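Long-range contacts in CRISPR-associated endonuclease Cas12b (Alicyclobacillus acidoterrestris, PDB 5U31), which cuts invading DNA as an RNA-guided CRISPR nuclease, using a bound guide RNA to find its target next to a protospacer adjacent motif: residues A[419-424]-A[438-443]; A[6-11]-A[500-505]; A[393-398]-A[480-485]. The protein carries 3 engineered substitutions. All coordinates share one frame; numbering follows the deposited sequence.

Interaction 1. Residues A[419-424]-A[438-443]; sequences IRFHKL and VTVPIS. With nucleotides of chain B.
Ile419 and Val440 exchange a pair of nearly straight backbone hydrogen bonds, with Ile419 N 2.8 Å from Val440 O and Val440 N 2.7 Å from Ile419 O. A second pair joins Phe421 and Val438; there the bond from Phe421 N to Val438 O is the more bent, with 141° at the hydrogen. Between them, Arg420 and Thr439 form a non-hydrogen-bonded antiparallel pair, in which the CA atoms of Arg420 and Thr439 come to 4.1 Å.

Most apolar contacts lie on the face of Ile419, Phe421, Val438 and Val440; the beta-branched Ile419, Val438 and Val440 suit an extended chain. Ile442 reaches in from beyond the strand pairing, its CD1 methyl 3.5 Å from CD1 of Ile419. Phe421 presents the CE2 edge of its ring to CG2 of Val440, while CG2 of Ile419, two residues back on the same strand, lies over one ring face. The Phe421 CG stands anti to the carbonyl carbon (chi1 -59°), an orientation that turns the ring along the strand toward Val440.

These strands belong to a three-stranded antiparallel sheet of the WED-II domain, in which 418-421 is the middle strand and 405-408 its other neighbour. After Phe421 the chain turns a corner, and this brings Leu424, also beyond the paired residues, back so that its CD2 packs 4.0 Å from CG1 of Val438; both side chains also touch Ile19 of helix 17-45.

Polar side chains occupy the more exposed face. The Arg420 chain bends at chi3, bringing NH1 to 3.0 Å from Thr439 OG1, but the angle is too poor for a hydrogen bond; the same NH1 has a long, weak ion pair with Asp437. Beyond the strand, Ser443, a small residue opening the RNA-binding run 443-447, packs against the sugar-phosphate of G30 of chain B.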
# COMPACT_ATOMS: atom_id res chain seq x y z
N ILE A 419 -34.68 -0.60 -10.23
CA ILE A 419 -34.33 0.81 -10.12
C ILE A 419 -35.16 1.57 -11.14
O ILE A 419 -35.24 1.17 -12.30
CB ILE A 419 -32.83 1.04 -10.35
CG1 ILE A 419 -32.09 0.95 -9.02
CG2 ILE A 419 -32.59 2.39 -10.99
CD1 ILE A 419 -30.81 0.18 -9.10
N ARG A 420 -35.81 2.64 -10.69
CA ARG A 420 -36.57 3.50 -11.58
C ARG A 420 -35.75 4.75 -11.86
O ARG A 420 -35.56 5.58 -10.96
CB ARG A 420 -37.93 3.85 -10.97
CG ARG A 420 -38.87 4.51 -11.96
CD ARG A 420 -39.95 5.29 -11.25
NE ARG A 420 -40.69 4.47 -10.29
CZ ARG A 420 -41.59 3.56 -10.63
NH1 ARG A 420 -41.87 3.33 -11.91
NH2 ARG A 420 -42.21 2.86 -9.69
N PHE A 421 -35.27 4.89 -13.09
CA PHE A 421 -34.64 6.13 -13.51
C PHE A 421 -35.73 7.11 -13.92
O PHE A 421 -36.50 6.84 -14.85
CB PHE A 421 -33.68 5.88 -14.67
CG PHE A 421 -32.57 4.91 -14.35
CD1 PHE A 421 -31.35 5.37 -13.86
CD2 PHE A 421 -32.74 3.55 -14.54
CE1 PHE A 421 -30.33 4.49 -13.57
CE2 PHE A 421 -31.71 2.66 -14.25
CZ PHE A 421 -30.51 3.13 -13.76
N HIS A 422 -35.81 8.24 -13.23
CA HIS A 422 -36.88 9.20 -13.52
C HIS A 422 -36.66 9.92 -14.84
O HIS A 422 -37.61 10.42 -15.44
CB HIS A 422 -37.00 10.20 -12.37
CG HIS A 422 -37.35 9.55 -11.07
ND1 HIS A 422 -38.65 9.27 -10.71
CD2 HIS A 422 -36.58 9.10 -10.07
CE1 HIS A 422 -38.66 8.69 -9.53
NE2 HIS A 422 -37.41 8.58 -9.11
N LYS A 423 -35.42 10.00 -15.31
CA LYS A 423 -35.11 10.47 -16.64
C LYS A 423 -33.99 9.62 -17.19
O LYS A 423 -33.08 9.23 -16.45
CB LYS A 423 -34.70 11.95 -16.66
CG LYS A 423 -35.85 12.93 -16.48
CD LYS A 423 -35.41 14.34 -16.83
CE LYS A 423 -34.26 14.81 -15.95
NZ LYS A 423 -33.94 16.24 -16.19
N LEU A 424 -34.05 9.32 -18.48
CA LEU A 424 -33.06 8.45 -19.10
C LEU A 424 -33.06 8.72 -20.59
O LEU A 424 -33.75 9.61 -21.08
CB LEU A 424 -33.36 6.98 -18.79
CG LEU A 424 -32.18 6.01 -18.72
CD1 LEU A 424 -31.26 6.38 -17.58
CD2 LEU A 424 -32.70 4.60 -18.57
N VAL A 438 -38.31 5.21 -16.30
CA VAL A 438 -37.88 3.93 -16.84
C VAL A 438 -37.50 3.02 -15.68
O VAL A 438 -36.56 3.33 -14.93
CB VAL A 438 -36.71 4.09 -17.81
CG1 VAL A 438 -36.24 2.74 -18.30
CG2 VAL A 438 -37.10 4.99 -18.96
N THR A 439 -38.21 1.90 -15.54
CA THR A 439 -37.97 0.94 -14.47
C THR A 439 -37.13 -0.22 -14.99
O THR A 439 -37.54 -0.91 -15.93
CB THR A 439 -39.28 0.42 -13.89
OG1 THR A 439 -40.06 1.52 -13.42
CG2 THR A 439 -38.99 -0.53 -12.75
N VAL A 440 -36.00 -0.47 -14.35
CA VAL A 440 -35.03 -1.46 -14.80
C VAL A 440 -34.82 -2.50 -13.70
O VAL A 440 -34.44 -2.14 -12.58
CB VAL A 440 -33.70 -0.81 -15.20
CG1 VAL A 440 -32.64 -1.86 -15.45
CG2 VAL A 440 -33.90 0.07 -16.43
N PRO A 441 -35.07 -3.78 -13.95
CA PRO A 441 -34.77 -4.80 -12.94
C PRO A 441 -33.27 -4.96 -12.73
O PRO A 441 -32.45 -4.70 -13.61
CB PRO A 441 -35.39 -6.08 -13.52
CG PRO A 441 -35.53 -5.81 -14.98
CD PRO A 441 -35.85 -4.35 -15.06
N ILE A 442 -32.94 -5.43 -11.53
CA ILE A 442 -31.56 -5.66 -11.11
C ILE A 442 -31.30 -7.16 -11.08
O ILE A 442 -32.14 -7.93 -10.60
CB ILE A 442 -31.30 -5.05 -9.73
CG1 ILE A 442 -31.60 -3.55 -9.74
CG2 ILE A 442 -29.89 -5.34 -9.27
CD1 ILE A 442 -31.88 -3.02 -8.36
N SER A 443 -30.14 -7.56 -11.59
CA SER A 443 -29.73 -8.95 -11.44
C SER A 443 -29.57 -9.30 -9.96
O SER A 443 -29.17 -8.47 -9.15
CB SER A 443 -28.41 -9.20 -12.19
OG SER A 443 -28.60 -9.10 -13.60
P G B 30 -25.14 -11.77 -13.47
OP1 G B 30 -26.23 -11.85 -14.47
OP2 G B 30 -23.75 -11.53 -13.91
O5' G B 30 -25.53 -10.63 -12.42
C5' G B 30 -25.10 -10.69 -11.08
C4' G B 30 -24.44 -9.41 -10.63
O4' G B 30 -24.90 -9.07 -9.30
C3' G B 30 -22.92 -9.46 -10.52
O3' G B 30 -22.29 -9.18 -11.75
C2' G B 30 -22.61 -8.45 -9.43
O2' G B 30 -22.52 -7.13 -9.96
C1' G B 30 -23.85 -8.53 -8.54
N9 G B 30 -23.67 -9.37 -7.34
C8 G B 30 -24.40 -10.49 -7.03
N7 G B 30 -24.05 -11.02 -5.90
C5 G B 30 -23.03 -10.21 -5.43
C6 G B 30 -22.26 -10.29 -4.25
O6 G B 30 -22.33 -11.13 -3.35
N1 G B 30 -21.33 -9.26 -4.17
C2 G B 30 -21.16 -8.28 -5.11
N2 G B 30 -20.21 -7.37 -4.84
N3 G B 30 -21.88 -8.18 -6.22
C4 G B 30 -22.78 -9.17 -6.31

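Interaction 2. Residues A[6-11]-A[500-505]; sequences SIKVKL and DVYLNV. With nucleotides of chain B.
Strand 6-10 runs antiparallel to strand 502-505, their axes at 159°, with paired hydrogen bonds at Ile7-Val505 and Val9-Leu503 and a further bond from Leu11 N to Val501 O. On the buried face Val9 and Leu503 lie side by side, CG1 of Val9 being 4.1 Å from CB of Leu503, as befits branched aliphatic residues facing a core.

The opposite face is built for RNA. Lys8 leaves the strand with CG anti to the backbone N (chi1 -172°) and then bends at chi3, which lays CE and NZ over one face of the Tyr502 ring. NZ of Lys8 sits 4.6 Å from the ring centroid of Tyr502, a cation-pi contact only 11° off the normal. The ring edge is turned to the sugar of G30 of chain B, and the Tyr502 hydroxyl hydrogen-bonds an RNA phosphate.

The pairing joins the first and second WED regions in one antiparallel sheet, so the N-terminal strand completes a domain made mostly from residues hundreds of positions later. Lys10 passes beside the Tyr502 ring and ends in a salt bridge, NZ 3.0 Å from OD1 of the poorly ordered Asp500. Near the other end, Ser6 N donates to O4' of C93 of chain B at 3.0 Å, and Ser6 OG hydrogen-bonds O4' of A94 of chain B at 3.1 Å. The Asn504 amide can donate through ND2 both to the ribose O2' of A94 of chain B, at 2.7 Å, and to Gln483 OE1.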
# COMPACT_ATOMS: atom_id res chain seq x y z
N SER A 6 -20.39 1.68 -1.15
CA SER A 6 -20.86 1.50 -2.51
C SER A 6 -21.30 0.05 -2.69
O SER A 6 -20.53 -0.88 -2.41
CB SER A 6 -19.78 1.86 -3.53
OG SER A 6 -19.18 0.70 -4.09
N ILE A 7 -22.54 -0.13 -3.12
CA ILE A 7 -23.06 -1.44 -3.52
C ILE A 7 -23.30 -1.37 -5.02
O ILE A 7 -24.23 -0.69 -5.48
CB ILE A 7 -24.34 -1.81 -2.77
CG1 ILE A 7 -24.02 -2.05 -1.29
CG2 ILE A 7 -24.97 -3.05 -3.38
CD1 ILE A 7 -25.22 -2.46 -0.48
N LYS A 8 -22.46 -2.05 -5.79
CA LYS A 8 -22.60 -2.03 -7.24
C LYS A 8 -23.65 -3.05 -7.65
O LYS A 8 -23.68 -4.18 -7.15
CB LYS A 8 -21.26 -2.33 -7.92
CG LYS A 8 -21.26 -2.14 -9.43
CD LYS A 8 -19.83 -2.03 -9.94
CE LYS A 8 -19.51 -3.11 -10.96
NZ LYS A 8 -18.11 -3.01 -11.47
N VAL A 9 -24.52 -2.63 -8.57
CA VAL A 9 -25.70 -3.39 -8.93
C VAL A 9 -25.70 -3.54 -10.45
O VAL A 9 -25.28 -2.63 -11.17
CB VAL A 9 -26.97 -2.66 -8.42
CG1 VAL A 9 -27.97 -2.41 -9.54
CG2 VAL A 9 -27.59 -3.42 -7.26
N LYS A 10 -26.11 -4.70 -10.93
CA LYS A 10 -26.14 -4.98 -12.36
C LYS A 10 -27.57 -4.92 -12.88
O LYS A 10 -28.49 -5.46 -12.26
CB LYS A 10 -25.54 -6.36 -12.66
CG LYS A 10 -25.31 -6.65 -14.12
CD LYS A 10 -24.91 -8.11 -14.29
CE LYS A 10 -24.29 -8.38 -15.64
NZ LYS A 10 -25.17 -7.94 -16.76
N LEU A 11 -27.75 -4.26 -14.02
CA LEU A 11 -29.07 -4.10 -14.62
C LEU A 11 -29.36 -5.24 -15.58
O LEU A 11 -28.54 -5.55 -16.45
CB LEU A 11 -29.17 -2.75 -15.34
CG LEU A 11 -28.87 -1.51 -14.50
CD1 LEU A 11 -28.99 -0.25 -15.32
CD2 LEU A 11 -29.81 -1.45 -13.30
N ASP A 500 -22.62 -5.34 -20.64
CA ASP A 500 -23.29 -5.21 -19.36
C ASP A 500 -23.20 -3.78 -18.84
O ASP A 500 -22.20 -3.08 -19.05
CB ASP A 500 -22.68 -6.17 -18.34
CG ASP A 500 -22.81 -7.63 -18.75
OD1 ASP A 500 -23.80 -7.97 -19.44
OD2 ASP A 500 -21.93 -8.43 -18.37
N VAL A 501 -24.26 -3.33 -18.16
CA VAL A 501 -24.32 -2.00 -17.56
C VAL A 501 -24.61 -2.16 -16.08
O VAL A 501 -25.51 -2.93 -15.70
CB VAL A 501 -25.38 -1.12 -18.25
CG1 VAL A 501 -25.38 0.28 -17.65
CG2 VAL A 501 -25.11 -1.05 -19.73
N TYR A 502 -23.86 -1.45 -15.25
CA TYR A 502 -23.99 -1.51 -13.80
C TYR A 502 -24.41 -0.14 -13.26
O TYR A 502 -24.17 0.89 -13.89
CB TYR A 502 -22.69 -1.94 -13.12
CG TYR A 502 -22.19 -3.31 -13.52
CD1 TYR A 502 -22.41 -4.41 -12.70
CD2 TYR A 502 -21.50 -3.51 -14.70
CE1 TYR A 502 -21.96 -5.67 -13.06
CE2 TYR A 502 -21.04 -4.76 -15.07
CZ TYR A 502 -21.27 -5.84 -14.24
OH TYR A 502 -20.82 -7.09 -14.60
N LEU A 503 -25.03 -0.15 -12.08
CA LEU A 503 -25.32 1.06 -11.34
C LEU A 503 -24.59 0.99 -10.00
O LEU A 503 -24.83 0.08 -9.21
CB LEU A 503 -26.82 1.25 -11.11
CG LEU A 503 -27.16 2.59 -10.45
CD1 LEU A 503 -26.81 3.73 -11.39
CD2 LEU A 503 -28.61 2.69 -10.05
N ASN A 504 -23.71 1.95 -9.76
CA ASN A 504 -22.91 1.98 -8.54
C ASN A 504 -23.64 2.87 -7.55
O ASN A 504 -23.60 4.10 -7.66
CB ASN A 504 -21.51 2.48 -8.85
CG ASN A 504 -20.54 2.25 -7.71
OD1 ASN A 504 -20.89 2.32 -6.53
ND2 ASN A 504 -19.29 1.99 -8.07
N VAL A 505 -24.30 2.26 -6.58
CA VAL A 505 -25.16 2.99 -5.65
C VAL A 505 -24.40 3.25 -4.36
O VAL A 505 -23.86 2.32 -3.75
CB VAL A 505 -26.46 2.22 -5.36
CG1 VAL A 505 -27.28 2.98 -4.35
CG2 VAL A 505 -27.25 2.02 -6.65
P G B 30 -25.14 -11.77 -13.47
OP1 G B 30 -26.23 -11.85 -14.47
OP2 G B 30 -23.75 -11.53 -13.91
O5' G B 30 -25.53 -10.63 -12.42
C5' G B 30 -25.10 -10.69 -11.08
C4' G B 30 -24.44 -9.41 -10.63
O4' G B 30 -24.90 -9.07 -9.30
C3' G B 30 -22.92 -9.46 -10.52
O3' G B 30 -22.29 -9.18 -11.75
C2' G B 30 -22.61 -8.45 -9.43
O2' G B 30 -22.52 -7.13 -9.96
C1' G B 30 -23.85 -8.53 -8.54
N9 G B 30 -23.67 -9.37 -7.34
C8 G B 30 -24.40 -10.49 -7.03
N7 G B 30 -24.05 -11.02 -5.90
C5 G B 30 -23.03 -10.21 -5.43
C6 G B 30 -22.26 -10.29 -4.25
O6 G B 30 -22.33 -11.13 -3.35
N1 G B 30 -21.33 -9.26 -4.17
C2 G B 30 -21.16 -8.28 -5.11
N2 G B 30 -20.21 -7.37 -4.84
N3 G B 30 -21.88 -8.18 -6.22
C4 G B 30 -22.78 -9.17 -6.31
P C B 93 -18.15 -3.01 2.32
OP1 C B 93 -17.67 -2.96 3.72
OP2 C B 93 -19.50 -3.53 2.02
O5' C B 93 -18.01 -1.54 1.71
C5' C B 93 -18.59 -1.21 0.45
C4' C B 93 -17.62 -0.53 -0.48
O4' C B 93 -17.65 0.92 -0.31
C3' C B 93 -16.14 -0.94 -0.33
O3' C B 93 -15.53 -0.96 -1.62
C2' C B 93 -15.55 0.25 0.42
O2' C B 93 -14.16 0.40 0.29
C1' C B 93 -16.32 1.38 -0.23
N1 C B 93 -16.24 2.69 0.43
C2 C B 93 -16.75 3.81 -0.24
O2 C B 93 -17.31 3.66 -1.34
N3 C B 93 -16.65 5.03 0.33
C4 C B 93 -16.05 5.17 1.51
N4 C B 93 -15.98 6.39 2.03
C5 C B 93 -15.50 4.05 2.20
C6 C B 93 -15.60 2.85 1.63
P A B 94 -15.77 -2.15 -2.67
OP1 A B 94 -17.01 -2.91 -2.36
OP2 A B 94 -14.48 -2.85 -2.83
O5' A B 94 -16.00 -1.36 -4.03
C5' A B 94 -15.17 -0.25 -4.36
C4' A B 94 -15.99 0.90 -4.88
O4' A B 94 -16.29 1.83 -3.82
C3' A B 94 -15.31 1.76 -5.93
O3' A B 94 -15.37 1.18 -7.22
C2' A B 94 -16.08 3.08 -5.83
O2' A B 94 -17.30 3.00 -6.55
C1' A B 94 -16.40 3.13 -4.34
N9 A B 94 -15.55 4.05 -3.57
C8 A B 94 -14.63 3.76 -2.59
N7 A B 94 -14.07 4.84 -2.07
C5 A B 94 -14.67 5.89 -2.74
C6 A B 94 -14.52 7.29 -2.66
N6 A B 94 -13.68 7.90 -1.83
N1 A B 94 -15.27 8.05 -3.48
C2 A B 94 -16.12 7.45 -4.32
N3 A B 94 -16.35 6.15 -4.49
C4 A B 94 -15.59 5.42 -3.66

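Interaction 3. Residues A[393-398]-A[480-485]; sequences TRFDKL and AKIQCR. With nucleotides of chain B; nucleotides of chain C.
Phe395 and Ala480 make the close-packed centre, where Phe395 N is 2.7 Å from Ala480 O and Ala480 N hydrogen-bonds back to Phe395 O at 2.9 Å. A third bond runs from Ile482 N to Thr393 O. The small methyl of Ala480 lies beside Phe395 CB (4.4 Å between the CB atoms of Ala480 and Phe395), and CE2 of the Phe395 ring meets CD1 of Ile482 obliquely at 3.4 Å. That same Ile482 methyl also touches Thr393 OG1, and helix 17-45 covers Thr393 through Leu26 and Ile482 through Leu23.

Strand 394-395 is a short addition to one side of strand 473-483 in the antiparallel WED-II sheet; strand 502-510 pairs with the other side.

Arg394 and Lys481, also paired across the strands, point to the face opposite Phe395 and Ala480, toward nucleic acid. Arg394, extended from CG to NE, salt-bridges Glu227 and packs on a DNA phosphate. Lys481 has CG between the backbone N and carbonyl carbon (chi1 59°) and two further bends that set CE 3.5 Å from O4' of G95 of chain B.

The segments then part into looser, partly exposed flanks. Lys397 NZ makes a weak hydrogen bond, 3.3 Å to OP1 of DA22 of chain C, and a long, weak ion pair with Glu476. NH2 of the poorly ordered Arg485 hydrogen-bonds OP1 of U31 of chain B (2.7 Å) at the guanidinium edge, while NH1 salt-bridges another RNA phosphate.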
# COMPACT_ATOMS: atom_id res chain seq x y z
N THR A 393 -21.91 8.92 -15.68
CA THR A 393 -23.05 9.78 -15.41
C THR A 393 -23.54 9.54 -13.99
O THR A 393 -23.73 8.39 -13.57
CB THR A 393 -24.18 9.53 -16.41
OG1 THR A 393 -25.16 8.66 -15.84
CG2 THR A 393 -23.65 8.90 -17.68
N ARG A 394 -23.74 10.61 -13.24
CA ARG A 394 -24.25 10.50 -11.88
C ARG A 394 -25.77 10.60 -11.88
O ARG A 394 -26.39 11.08 -12.83
CB ARG A 394 -23.65 11.58 -10.98
CG ARG A 394 -22.17 11.45 -10.77
CD ARG A 394 -21.61 12.68 -10.09
NE ARG A 394 -20.16 12.60 -9.95
CZ ARG A 394 -19.40 13.59 -9.49
NH1 ARG A 394 -19.96 14.74 -9.12
NH2 ARG A 394 -18.09 13.43 -9.39
N PHE A 395 -26.37 10.14 -10.79
CA PHE A 395 -27.82 10.17 -10.61
C PHE A 395 -28.10 10.47 -9.15
O PHE A 395 -27.78 9.65 -8.28
CB PHE A 395 -28.45 8.84 -11.01
CG PHE A 395 -28.94 8.80 -12.42
CD1 PHE A 395 -30.21 9.24 -12.73
CD2 PHE A 395 -28.15 8.29 -13.44
CE1 PHE A 395 -30.69 9.20 -14.02
CE2 PHE A 395 -28.62 8.24 -14.74
CZ PHE A 395 -29.89 8.70 -15.02
N ASP A 396 -28.68 11.62 -8.86
CA ASP A 396 -28.96 11.95 -7.48
C ASP A 396 -30.04 11.03 -6.91
O ASP A 396 -30.84 10.44 -7.64
CB ASP A 396 -29.39 13.41 -7.34
CG ASP A 396 -28.26 14.30 -6.84
OD1 ASP A 396 -27.44 13.81 -6.04
OD2 ASP A 396 -28.20 15.48 -7.25
N LYS A 397 -30.05 10.90 -5.59
CA LYS A 397 -31.10 10.17 -4.90
C LYS A 397 -32.43 10.88 -5.07
O LYS A 397 -32.51 12.00 -5.57
CB LYS A 397 -30.76 10.05 -3.42
CG LYS A 397 -30.86 11.39 -2.69
CD LYS A 397 -30.32 11.28 -1.29
CE LYS A 397 -30.29 12.61 -0.58
NZ LYS A 397 -29.69 12.45 0.78
N LEU A 398 -33.50 10.23 -4.61
CA LEU A 398 -34.82 10.85 -4.64
C LEU A 398 -34.82 12.12 -3.80
O LEU A 398 -34.49 12.09 -2.61
CB LEU A 398 -35.88 9.89 -4.12
CG LEU A 398 -37.12 9.70 -5.00
CD1 LEU A 398 -38.36 9.54 -4.17
CD2 LEU A 398 -37.30 10.82 -6.02
N ALA A 480 -25.80 7.75 -7.25
CA ALA A 480 -25.48 6.56 -8.01
C ALA A 480 -24.78 6.98 -9.29
O ALA A 480 -24.92 8.11 -9.76
CB ALA A 480 -26.73 5.74 -8.34
N LYS A 481 -24.01 6.06 -9.86
CA LYS A 481 -23.34 6.33 -11.12
C LYS A 481 -23.42 5.10 -12.02
O LYS A 481 -23.36 3.97 -11.54
CB LYS A 481 -21.87 6.75 -10.91
CG LYS A 481 -21.00 5.73 -10.19
CD LYS A 481 -19.54 6.19 -10.09
CE LYS A 481 -19.22 6.79 -8.73
NZ LYS A 481 -19.80 8.15 -8.57
N ILE A 482 -23.59 5.34 -13.31
CA ILE A 482 -23.75 4.28 -14.30
C ILE A 482 -22.37 3.91 -14.84
O ILE A 482 -21.69 4.74 -15.45
CB ILE A 482 -24.68 4.72 -15.43
CG1 ILE A 482 -26.11 4.82 -14.90
CG2 ILE A 482 -24.61 3.74 -16.59
CD1 ILE A 482 -27.05 5.47 -15.87
N GLN A 483 -21.98 2.66 -14.63
CA GLN A 483 -20.67 2.17 -15.03
C GLN A 483 -20.78 0.99 -15.97
O GLN A 483 -21.76 0.24 -15.95
CB GLN A 483 -19.84 1.74 -13.82
CG GLN A 483 -19.73 2.75 -12.70
CD GLN A 483 -18.83 2.25 -11.60
OE1 GLN A 483 -18.88 2.73 -10.47
NE2 GLN A 483 -17.99 1.27 -11.93
N CYS A 484 -19.74 0.83 -16.79
CA CYS A 484 -19.49 -0.36 -17.59
C CYS A 484 -18.09 -0.88 -17.25
O CYS A 484 -17.28 -0.18 -16.64
CB CYS A 484 -19.60 -0.07 -19.09
SG CYS A 484 -21.18 0.63 -19.60
N ARG A 485 -17.82 -2.11 -17.67
CA ARG A 485 -16.49 -2.68 -17.47
C ARG A 485 -15.48 -2.01 -18.39
O ARG A 485 -15.79 -1.66 -19.53
CB ARG A 485 -16.52 -4.19 -17.74
CG ARG A 485 -17.41 -5.00 -16.83
CD ARG A 485 -17.53 -6.42 -17.36
NE ARG A 485 -18.15 -7.33 -16.40
CZ ARG A 485 -17.48 -7.99 -15.46
NH1 ARG A 485 -16.17 -7.84 -15.35
NH2 ARG A 485 -18.13 -8.79 -14.62
P G B 95 -14.23 1.51 -8.28
OP1 G B 95 -14.46 0.66 -9.48
OP2 G B 95 -12.93 1.48 -7.57
O5' G B 95 -14.53 3.02 -8.68
C5' G B 95 -15.70 3.36 -9.42
C4' G B 95 -15.65 4.78 -9.90
O4' G B 95 -15.88 5.67 -8.78
C3' G B 95 -14.32 5.22 -10.46
O3' G B 95 -14.13 4.82 -11.80
C2' G B 95 -14.35 6.74 -10.26
O2' G B 95 -15.10 7.37 -11.28
C1' G B 95 -15.13 6.86 -8.95
N9 G B 95 -14.29 7.06 -7.76
C8 G B 95 -13.91 6.13 -6.82
N7 G B 95 -13.18 6.64 -5.86
C5 G B 95 -13.09 7.99 -6.18
C6 G B 95 -12.43 9.06 -5.52
O6 G B 95 -11.78 9.04 -4.47
N1 G B 95 -12.60 10.26 -6.19
C2 G B 95 -13.31 10.42 -7.36
N2 G B 95 -13.37 11.65 -7.86
N3 G B 95 -13.93 9.43 -7.99
C4 G B 95 -13.77 8.26 -7.34
P DA C 22 -28.33 15.98 0.55
OP1 DA C 22 -28.25 15.26 1.84
OP2 DA C 22 -29.27 15.57 -0.53
O5' DA C 22 -28.68 17.51 0.83
C5' DA C 22 -27.97 18.23 1.78
C4' DA C 22 -28.60 19.58 1.96
O4' DA C 22 -28.08 20.49 0.95
C3' DA C 22 -30.12 19.61 1.83
O3' DA C 22 -30.66 20.41 2.87
C2' DA C 22 -30.34 20.24 0.46
C1' DA C 22 -29.15 21.18 0.37
N9 DA C 22 -28.76 21.54 -0.99
C8 DA C 22 -28.44 20.69 -2.01
N7 DA C 22 -28.11 21.30 -3.13
C5 DA C 22 -28.21 22.65 -2.81
C6 DA C 22 -27.99 23.83 -3.56
N6 DA C 22 -27.60 23.83 -4.84
N1 DA C 22 -28.19 25.01 -2.95
C2 DA C 22 -28.57 25.01 -1.66
N3 DA C 22 -28.80 23.97 -0.86
C4 DA C 22 -28.60 22.81 -1.50
P U B 31 -20.89 -9.88 -12.11
OP1 U B 31 -20.42 -9.33 -13.40
OP2 U B 31 -21.03 -11.35 -11.93
O5' U B 31 -19.91 -9.33 -10.99
C5' U B 31 -19.33 -8.05 -11.13
C4' U B 31 -18.26 -7.83 -10.09
O4' U B 31 -18.85 -7.86 -8.77
C3' U B 31 -17.18 -8.90 -10.03
O3' U B 31 -16.20 -8.72 -11.03
C2' U B 31 -16.66 -8.76 -8.61
O2' U B 31 -15.78 -7.65 -8.51
C1' U B 31 -17.94 -8.42 -7.85
N1 U B 31 -18.58 -9.60 -7.23
C2 U B 31 -18.15 -9.98 -5.98
O2 U B 31 -17.25 -9.41 -5.40
N3 U B 31 -18.79 -11.07 -5.45
C4 U B 31 -19.81 -11.78 -6.03
O4 U B 31 -20.28 -12.74 -5.42
C5 U B 31 -20.21 -11.31 -7.32
C6 U B 31 -19.61 -10.26 -7.87

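In the fold
All three contacts belong to the WED domain, and their centres lie close: about 8 Å between interactions 2 and 3, and about 11 Å from interaction 1 to each of the others. Interactions 2 and 3 share a sheet, strand 502-510 joining strand 473-483 where Asn504 N lies 2.7 Å from Lys481 O. Interaction 1 packs against both, with Ile419 CD1 3.5 Å from Leu503 CD2 and the Phe421 ring edge-to-face with Phe395. A probable hydrogen bond from Ser443 N to Lys10 O, 2.8 Å, ties its end to 6-11. Gly479, whose amide binds the target-strand phosphate lock, directly precedes Ala480, so RNA-binding residues and the phosphate-lock site occupy the same part of the WED domain.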